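Local coordinates for selenium-binding protein (Sulfolobus tokodaii, PDB 2ECE) that is of unknown cellular role but, as a beta-propeller of the selenium-binding protein family, may bind selenium, at residues Ser338-Ile342 with Trp405-Tyr410. Numbering follows the deposited sequence.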
loop_
_atom_site.group_PDB
_atom_site.type_symbol
_atom_site.label_atom_id
_atom_site.label_comp_id
_atom_site.label_asym_id
_atom_site.label_seq_id
_atom_site.Cartn_x
_atom_site.Cartn_y
_atom_site.Cartn_z
ATOM N N SER A 338 -2.241 -2.294 10.424
ATOM C CA SER A 338 -3.552 -2.899 10.314
ATOM C C SER A 338 -3.313 -4.372 10.631
ATOM O O SER A 338 -2.257 -4.923 10.307
ATOM C CB SER A 338 -4.113 -2.740 8.899
ATOM O OG SER A 338 -3.314 -3.426 7.945
ATOM N N LEU A 339 -4.269 -4.998 11.307
ATOM C CA LEU A 339 -4.165 -6.413 11.629
ATOM C C LEU A 339 -5.352 -7.026 10.914
ATOM O O LEU A 339 -6.473 -7.021 11.421
ATOM C CB LEU A 339 -4.263 -6.661 13.140
ATOM C CG LEU A 339 -2.991 -6.530 13.986
ATOM C CD1 LEU A 339 -2.585 -5.067 14.103
ATOM C CD2 LEU A 339 -3.245 -7.117 15.376
ATOM N N TRP A 340 -5.090 -7.533 9.718
ATOM C CA TRP A 340 -6.115 -8.120 8.874
ATOM C C TRP A 340 -6.644 -9.456 9.385
ATOM O O TRP A 340 -7.695 -9.913 8.949
ATOM C CB TRP A 340 -5.555 -8.289 7.465
ATOM C CG TRP A 340 -6.594 -8.550 6.435
ATOM C CD1 TRP A 340 -7.595 -7.705 6.043
ATOM C CD2 TRP A 340 -6.703 -9.715 5.610
ATOM N NE1 TRP A 340 -8.318 -8.273 5.013
ATOM C CE2 TRP A 340 -7.792 -9.507 4.733
ATOM C CE3 TRP A 340 -5.987 -10.918 5.530
ATOM C CZ2 TRP A 340 -8.175 -10.451 3.782
ATOM C CZ3 TRP A 340 -6.372 -11.861 4.579
ATOM C CH2 TRP A 340 -7.457 -11.620 3.724
ATOM N N GLY A 341 -5.913 -10.083 10.302
ATOM C CA GLY A 341 -6.358 -11.354 10.844
ATOM C C GLY A 341 -7.191 -11.132 12.091
ATOM O O GLY A 341 -8.380 -11.445 12.128
ATOM N N ILE A 342 -6.564 -10.563 13.114
ATOM C CA ILE A 342 -7.248 -10.298 14.370
ATOM C C ILE A 342 -8.366 -9.255 14.254
ATOM O O ILE A 342 -9.433 -9.418 14.853
ATOM C CB ILE A 342 -6.223 -9.885 15.446
ATOM C CG1 ILE A 342 -5.460 -11.133 15.901
ATOM C CG2 ILE A 342 -6.921 -9.183 16.610
ATOM C CD1 ILE A 342 -4.195 -10.848 16.657
ATOM N N TRP A 405 -7.189 -14.455 -1.692
ATOM C CA TRP A 405 -6.796 -14.553 -0.293
ATOM C C TRP A 405 -7.975 -14.140 0.591
ATOM O O TRP A 405 -8.181 -14.714 1.665
ATOM C CB TRP A 405 -5.560 -13.680 -0.011
ATOM C CG TRP A 405 -4.300 -14.218 -0.645
ATOM C CD1 TRP A 405 -4.171 -14.719 -1.913
ATOM C CD2 TRP A 405 -3.003 -14.324 -0.039
ATOM N NE1 TRP A 405 -2.879 -15.135 -2.129
ATOM C CE2 TRP A 405 -2.141 -14.904 -0.998
ATOM C CE3 TRP A 405 -2.486 -13.986 1.220
ATOM C CZ2 TRP A 405 -0.785 -15.155 -0.739
ATOM C CZ3 TRP A 405 -1.130 -14.237 1.478
ATOM C CH2 TRP A 405 -0.301 -14.817 0.500
ATOM N N ASP A 406 -8.751 -13.155 0.142
ATOM C CA ASP A 406 -9.920 -12.712 0.905
ATOM C C ASP A 406 -10.814 -13.931 1.114
ATOM O O ASP A 406 -11.278 -14.213 2.219
ATOM C CB ASP A 406 -10.749 -11.677 0.132
ATOM C CG ASP A 406 -10.030 -10.349 -0.065
ATOM O OD1 ASP A 406 -8.986 -10.114 0.579
ATOM O OD2 ASP A 406 -10.537 -9.538 -0.870
ATOM N N ASN A 407 -11.045 -14.643 0.017
ATOM C CA ASN A 407 -11.905 -15.812 0.012
ATOM C C ASN A 407 -11.446 -16.954 0.912
ATOM O O ASN A 407 -12.254 -17.797 1.295
ATOM C CB ASN A 407 -12.086 -16.304 -1.424
ATOM C CG ASN A 407 -12.807 -15.285 -2.297
ATOM O OD1 ASN A 407 -13.374 -14.307 -1.793
ATOM N ND2 ASN A 407 -12.794 -15.509 -3.610
ATOM N N GLN A 408 -10.167 -16.979 1.264
ATOM C CA GLN A 408 -9.655 -18.033 2.135
ATOM C C GLN A 408 -9.816 -17.680 3.606
ATOM O O GLN A 408 -10.218 -18.520 4.415
ATOM C CB GLN A 408 -8.178 -18.289 1.866
ATOM C CG GLN A 408 -7.876 -18.901 0.527
ATOM C CD GLN A 408 -6.390 -19.062 0.321
ATOM O OE1 GLN A 408 -5.668 -18.078 0.157
ATOM N NE2 GLN A 408 -5.918 -20.303 0.348
ATOM N N PHE A 409 -9.489 -16.438 3.953
ATOM C CA PHE A 409 -9.592 -15.996 5.336
ATOM C C PHE A 409 -10.967 -15.478 5.743
ATOM O O PHE A 409 -11.301 -15.462 6.927
ATOM C CB PHE A 409 -8.517 -14.948 5.638
ATOM C CG PHE A 409 -7.121 -15.514 5.673
ATOM C CD1 PHE A 409 -6.363 -15.621 4.506
ATOM C CD2 PHE A 409 -6.583 -15.982 6.871
ATOM C CE1 PHE A 409 -5.085 -16.189 4.534
ATOM C CE2 PHE A 409 -5.308 -16.551 6.912
ATOM C CZ PHE A 409 -4.555 -16.655 5.740
ATOM N N TYR A 410 -11.753 -15.045 4.763
ATOM C CA TYR A 410 -13.109 -14.550 5.007
ATOM C C TYR A 410 -13.954 -15.183 3.906
ATOM O O TYR A 410 -14.452 -14.501 3.010
ATOM C CB TYR A 410 -13.143 -13.016 4.927
ATOM C CG TYR A 410 -12.382 -12.358 6.062
ATOM C CD1 TYR A 410 -12.939 -12.261 7.340
ATOM C CD2 TYR A 410 -11.069 -11.922 5.884
ATOM C CE1 TYR A 410 -12.203 -11.758 8.409
ATOM C CE2 TYR A 410 -10.325 -11.418 6.948
ATOM C CZ TYR A 410 -10.895 -11.344 8.207
ATOM O OH TYR A 410 -10.145 -10.891 9.269
#
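The indole of W340 offers one face to the edge of the Y410 ring and meets F409 with its outer rim, an aromatic cluster linking two neighbouring blades of a seven-bladed beta-propeller. W340 sits in the turn between strands 334-339 and 344-349 of one blade; F409 ends helix 403-409 and Y410 is the first residue beyond it, in the connection between strands 394-398 and 417-423, which belong to the next blade. W340 reaches the helix from the turn because its chi1 of -165° sets CG opposite the backbone N. Y410 turns an edge to one indole face, and Y410 CE2 stands 3.9 Å from W340 CE2. The planes of the two rings meet at 71°. The two side chains run past each other in opposite directions, which brings the phenol tip back to the turn, where Y410 OH donates to W340 O at 2.7 Å with a C=O...O angle of 152°. One tyrosine thus grips both the ring and the backbone of the same tryptophan; a phenylalanine here would probably leave W340 O without this donor and the turn less firmly tied to the end of the helix. F409 presents its face to the indole edge in an offset edge-to-face pair, W340 CZ3 lying 3.8 Å from F409 CD1. The far end of the indole comes up against the helix backbone, where W405 O lies near the ring plane. NE1 of W340 is hydrogen-bonded to N399 O, which helps fix the rotation of the ring. D406 is held by R443 and S400 through OD2 and by the backbone N-H groups of L401 and Y402 through OD1, and this same OD1 approaches the indole obliquely, 3.3 Å from W340 CZ2.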